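Local coordinates for protein aspartate aminotransferase (Giardia lamblia, PDB 3MEB) that probably catalyses the reversible pyridoxal-phosphate-dependent transfer of the amino group of L-aspartate to 2-oxoglutarate, giving oxaloacetate and L-glutamate, and works as a homodimer, at residues Asn48-Leu54 / Asn429-Val433; Met391-Leu397 / Gly417-Cys423. All blocks are in the same frame, centred on the assembly; numbering follows the deposited sequence.

Contact 1. Residues Asn48-Leu54 / Asn429-Val433; sequences NPKKVNL and NCDYV
Lys50 and Tyr432 cross at about a right angle, the aliphatic part of the lysine lying on the phenol. Lys50 CB sits 4.2 Å from the centroid of the Tyr432 ring in an off-centre CH-pi contact, and Lys50 CD comes to 3.6 Å from Tyr432 CE1 before the extended chain carries NZ away. Lys50 O approaches the other rim of the ring obliquely, 3.3 Å from Tyr432 CE2. With CG anti to the backbone N (chi1 179°), Tyr432 reaches out from the first turn of helix 430-443 to the loop ahead of strand 52-54. Its hydroxyl hydrogen-bonds to Trp409 O and also accepts from a water, 2.6 Å from Tyr432 OH and in the ring plane, which in turn takes a hydrogen bond from Asn48 ND2.

That loop is a type I beta turn, Asn48 to Lys51, combined with an Asx turn in which Lys50 N donates to Asn48 OD1 (3.0 Å, 163°), from above the carbonyl plane. The contact thus joins a turn and short strand near the N terminus to the start of the C-terminal helix of the aminotransferase fold, away from the cofactor.

Deeper in, Val52 splits its two methyls: Val52 and Tyr432 pass in opposite directions, Val52 CG2 3.9 Å from Tyr432 CD2, while Val52 CG1 meets Asn429 ND2 and Val433 CG2. The Asn429 amide is held by Thr426 N and Gly424 O, and a second water links its ND2 to Lys51 O. Leu54 and Val433 meet tip to tip, Leu54 CD1 lying 4.0 Å from Val433 CG1.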
# COMPACT_ATOMS: atom_id res chain seq x y z
N ASN A 48 26.75 21.44 1.98
CA ASN A 48 26.75 22.91 2.11
C ASN A 48 25.81 23.32 3.24
O ASN A 48 24.61 23.05 3.17
CB ASN A 48 26.33 23.56 0.78
CG ASN A 48 26.44 25.07 0.81
OD1 ASN A 48 26.43 25.68 1.87
ND2 ASN A 48 26.50 25.68 -0.36
N PRO A 49 26.33 23.96 4.29
CA PRO A 49 25.47 24.28 5.42
C PRO A 49 24.35 25.27 5.13
O PRO A 49 23.44 25.39 5.92
CB PRO A 49 26.44 24.86 6.45
CG PRO A 49 27.50 25.47 5.63
CD PRO A 49 27.70 24.46 4.52
N LYS A 50 24.42 26.00 4.01
CA LYS A 50 23.37 26.94 3.60
C LYS A 50 22.32 26.36 2.63
O LYS A 50 21.47 27.10 2.07
CB LYS A 50 24.02 28.18 2.96
CG LYS A 50 24.84 29.04 3.93
CD LYS A 50 25.29 30.33 3.25
CE LYS A 50 26.09 31.23 4.19
NZ LYS A 50 27.09 32.09 3.49
N LYS A 51 22.34 25.04 2.46
CA LYS A 51 21.39 24.35 1.58
C LYS A 51 19.93 24.59 1.95
O LYS A 51 19.59 24.69 3.12
CB LYS A 51 21.67 22.83 1.58
CG LYS A 51 21.51 22.13 2.90
CD LYS A 51 21.99 20.71 2.74
CE LYS A 51 21.62 19.80 3.88
NZ LYS A 51 22.04 18.41 3.55
N VAL A 52 19.07 24.65 0.95
CA VAL A 52 17.63 24.95 1.17
C VAL A 52 16.82 23.95 0.36
O VAL A 52 17.02 23.86 -0.86
CB VAL A 52 17.23 26.38 0.73
CG1 VAL A 52 15.75 26.66 1.07
CG2 VAL A 52 18.18 27.49 1.37
N ASN A 53 15.90 23.23 1.01
CA ASN A 53 15.06 22.26 0.31
C ASN A 53 13.72 22.86 -0.07
O ASN A 53 12.89 23.06 0.80
CB ASN A 53 14.82 21.01 1.17
CG ASN A 53 14.08 19.90 0.42
OD1 ASN A 53 13.74 20.03 -0.77
ND2 ASN A 53 13.85 18.76 1.12
N LEU A 54 13.49 23.15 -1.35
CA LEU A 54 12.22 23.80 -1.75
C LEU A 54 11.53 22.89 -2.79
O LEU A 54 10.94 23.37 -3.74
CB LEU A 54 12.49 25.19 -2.35
CG LEU A 54 13.26 26.15 -1.47
CD1 LEU A 54 13.60 27.47 -2.24
CD2 LEU A 54 12.42 26.45 -0.23
N ASN A 429 16.55 31.83 6.13
CA ASN A 429 16.98 31.53 4.77
C ASN A 429 16.31 32.26 3.62
O ASN A 429 16.76 32.07 2.49
CB ASN A 429 16.97 30.00 4.51
CG ASN A 429 15.58 29.42 4.23
OD1 ASN A 429 14.64 30.11 3.84
ND2 ASN A 429 15.45 28.12 4.48
N CYS A 430 15.25 33.05 3.84
CA CYS A 430 14.57 33.71 2.71
C CYS A 430 15.49 34.65 1.95
O CYS A 430 15.51 34.68 0.72
CB CYS A 430 13.35 34.55 3.17
SG CYS A 430 11.75 33.72 3.30
N ASP A 431 16.25 35.45 2.69
CA ASP A 431 17.08 36.43 2.01
C ASP A 431 18.17 35.75 1.22
O ASP A 431 18.58 36.24 0.18
CB ASP A 431 17.68 37.43 2.98
CG ASP A 431 18.07 38.70 2.29
OD1 ASP A 431 17.19 39.35 1.69
OD2 ASP A 431 19.28 39.01 2.30
N TYR A 432 18.64 34.61 1.71
CA TYR A 432 19.58 33.81 0.97
C TYR A 432 18.95 33.33 -0.35
O TYR A 432 19.56 33.46 -1.42
CB TYR A 432 20.01 32.63 1.82
CG TYR A 432 20.96 31.69 1.15
CD1 TYR A 432 22.33 31.98 1.09
CD2 TYR A 432 20.51 30.50 0.58
CE1 TYR A 432 23.22 31.11 0.46
CE2 TYR A 432 21.40 29.61 -0.04
CZ TYR A 432 22.74 29.92 -0.09
OH TYR A 432 23.60 29.05 -0.70
N VAL A 433 17.73 32.82 -0.27
CA VAL A 433 17.02 32.33 -1.47
C VAL A 433 16.80 33.47 -2.45
O VAL A 433 17.00 33.32 -3.62
CB VAL A 433 15.67 31.64 -1.10
CG1 VAL A 433 14.88 31.26 -2.36
CG2 VAL A 433 15.93 30.45 -0.26
O HOH W 1 26.19 28.77 -0.54
O HOH W 2 17.72 26.00 5.14

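Contact 2. Residues Met391-Leu397 / Gly417-Cys423; sequences MFTFTGL and GGRMSMC. With SO4 (sulfate ion), chain C; EDO (1,2-ethanediol), chain F.
Arg419 grips the sulfate with two hydrogen bonds, NH1 to sulfate O1 and NH2 to sulfate O2, each 2.8 Å long, while its guanidinium lies flat on the Phe392 ring. The planes are 17° apart and Arg419 CZ stands 3.8 Å from the ring centroid, a cation-pi stack extended by CH-pi contact from Arg419 CD. A bend at chi3 (78°) lays the guanidinium over that face; Met391 CB covers the opposite one. NH1 also donates to Asn213 and NH2 to Gly55 O. Trp155 and Lys277 share the sulfate, which probably came from the crystallisation liquor. In class I aspartate aminotransferases an arginine so placed beside the cofactor binds the substrate alpha-carboxylate, and the sulfate probably mimics that group.

Behind this site strands 392-394 and 419-421 pair antiparallel. Thr393 and Met420 form the hydrogen-bonded pair, Thr393 N to Met420 O at 2.9 Å and Met420 N to Thr393 O at 2.8 Å; Met422 N continues to Met391 O. At the other end Thr395 OG1 donates to Gly418 O (2.7 Å) and accepts from Leu397 N in an ST turn, and Gly396 N donates a hydrogen bond to Gly417 O.

Gly417 CA packs over one face of the Phe394 ring in a CH-pi contact. On the sheet face of Thr393 and Met420, Thr395 CG2 touches Met420 CB at 3.7 Å. Arg361, on helix 340-370, holds Thr393 OG1 and Phe392 O. Met420 and Met422 rest on that helix, Met420 also on helix 430-443, and strand 419-421 lies beside strand 52-54.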
# COMPACT_ATOMS: atom_id res chain seq x y z
N MET A 391 0.78 25.19 -0.96
CA MET A 391 2.16 25.12 -0.53
C MET A 391 3.18 25.70 -1.50
O MET A 391 4.31 25.96 -1.09
CB MET A 391 2.54 23.66 -0.33
CG MET A 391 2.04 23.05 0.94
SD MET A 391 2.73 21.40 1.18
CE MET A 391 2.09 21.06 2.84
N PHE A 392 2.82 25.84 -2.79
CA PHE A 392 3.83 26.11 -3.80
C PHE A 392 3.69 27.50 -4.43
O PHE A 392 2.65 28.21 -4.31
CB PHE A 392 3.80 25.06 -4.91
CG PHE A 392 3.88 23.61 -4.41
CD1 PHE A 392 5.09 23.07 -3.95
CD2 PHE A 392 2.75 22.82 -4.41
CE1 PHE A 392 5.17 21.75 -3.52
CE2 PHE A 392 2.80 21.48 -3.94
CZ PHE A 392 4.01 20.95 -3.50
N THR A 393 4.77 27.90 -5.09
CA THR A 393 4.70 28.92 -6.11
C THR A 393 5.22 28.31 -7.42
O THR A 393 6.30 27.68 -7.46
CB THR A 393 5.48 30.21 -5.73
OG1 THR A 393 5.04 30.69 -4.43
CG2 THR A 393 5.25 31.27 -6.76
N PHE A 394 4.46 28.46 -8.48
CA PHE A 394 4.91 28.07 -9.81
C PHE A 394 5.75 29.24 -10.26
O PHE A 394 5.24 30.17 -10.86
CB PHE A 394 3.70 27.80 -10.70
CG PHE A 394 3.92 26.80 -11.82
CD1 PHE A 394 4.43 25.54 -11.57
CD2 PHE A 394 3.51 27.09 -13.10
CE1 PHE A 394 4.61 24.60 -12.62
CE2 PHE A 394 3.67 26.17 -14.15
CZ PHE A 394 4.22 24.92 -13.90
N THR A 395 7.04 29.23 -9.92
CA THR A 395 7.82 30.48 -10.02
C THR A 395 8.04 31.00 -11.45
O THR A 395 8.14 32.19 -11.64
CB THR A 395 9.21 30.40 -9.36
OG1 THR A 395 10.08 29.51 -10.10
CG2 THR A 395 9.10 29.97 -7.86
N GLY A 396 8.15 30.11 -12.42
CA GLY A 396 8.56 30.49 -13.76
C GLY A 396 10.09 30.57 -13.92
O GLY A 396 10.57 30.85 -15.00
N LEU A 397 10.87 30.34 -12.87
CA LEU A 397 12.31 30.14 -13.09
C LEU A 397 12.47 29.00 -14.09
O LEU A 397 11.69 28.02 -14.04
CB LEU A 397 13.07 29.85 -11.80
CG LEU A 397 13.11 31.01 -10.79
CD1 LEU A 397 13.50 30.54 -9.40
CD2 LEU A 397 14.06 32.11 -11.27
N GLY A 417 8.62 24.14 -14.34
CA GLY A 417 8.00 25.39 -13.93
C GLY A 417 8.70 26.13 -12.81
O GLY A 417 8.22 27.18 -12.34
N GLY A 418 9.82 25.59 -12.35
CA GLY A 418 10.46 26.10 -11.16
C GLY A 418 9.51 26.11 -9.96
O GLY A 418 9.48 27.08 -9.21
N ARG A 419 8.73 25.05 -9.81
CA ARG A 419 7.84 24.91 -8.67
C ARG A 419 8.66 24.99 -7.38
O ARG A 419 9.65 24.29 -7.22
CB ARG A 419 7.06 23.60 -8.75
CG ARG A 419 5.90 23.54 -7.76
CD ARG A 419 5.31 22.17 -7.57
NE ARG A 419 6.12 21.32 -6.69
CZ ARG A 419 5.82 20.07 -6.36
NH1 ARG A 419 4.69 19.49 -6.79
NH2 ARG A 419 6.65 19.38 -5.59
N MET A 420 8.26 25.88 -6.48
CA MET A 420 8.92 26.06 -5.21
C MET A 420 7.98 25.75 -4.03
O MET A 420 6.86 26.30 -3.97
CB MET A 420 9.44 27.49 -5.10
CG MET A 420 10.00 27.92 -3.73
SD MET A 420 10.23 29.72 -3.57
CE MET A 420 11.61 29.90 -4.71
N SER A 421 8.44 24.89 -3.13
CA SER A 421 7.73 24.60 -1.91
C SER A 421 8.09 25.64 -0.88
O SER A 421 9.16 25.66 -0.36
CB SER A 421 8.06 23.23 -1.35
OG SER A 421 7.39 23.08 -0.12
N MET A 422 7.11 26.48 -0.57
CA MET A 422 7.29 27.61 0.32
C MET A 422 7.58 27.16 1.73
O MET A 422 8.17 27.92 2.50
CB MET A 422 6.01 28.45 0.26
CG MET A 422 5.67 28.98 -1.15
SD MET A 422 7.07 29.68 -2.01
CE MET A 422 6.97 31.42 -1.53
N CYS A 423 7.16 25.93 2.06
CA CYS A 423 7.38 25.27 3.36
C CYS A 423 8.84 25.12 3.75
O CYS A 423 9.18 25.04 4.93
CB CYS A 423 6.80 23.83 3.28
SG CYS A 423 5.02 23.69 3.12
S SO4 C . 4.43 16.76 -4.12
O1 SO4 C . 3.80 17.29 -5.35
O2 SO4 C . 5.76 17.31 -3.90
O3 SO4 C . 3.55 17.04 -3.01
O4 SO4 C . 4.52 15.33 -4.31
C1 EDO F . 10.72 20.26 2.21
O1 EDO F . 10.43 19.32 1.16
C2 EDO F . 10.17 21.64 1.87
O2 EDO F . 8.77 21.51 1.69

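How the contacts relate
From the N terminus, the chain runs through 48-54 and then traces nearly the whole family fold, including the seven-stranded sheet and helix 340-370, before 429-433 closes this loop of 374 residues as contact 1. Contact 2 is nested inside it: after 391-397 the chain makes a short excursion through helix 399-409 and strand 411-413, then returns at 417-423 to form the antiparallel pair of strands 392-394 and 419-421. Helix 430-443 soon follows. The contacts, with centres about 14 Å apart, meet where Leu54 O probably accepts a hydrogen bond from Ser421 N (3.0 Å), and Leu54 CD1 packs on Met420 CG. N-terminal strand, the 392-394/419-421 sheet and C-terminal helix are thereby tied together.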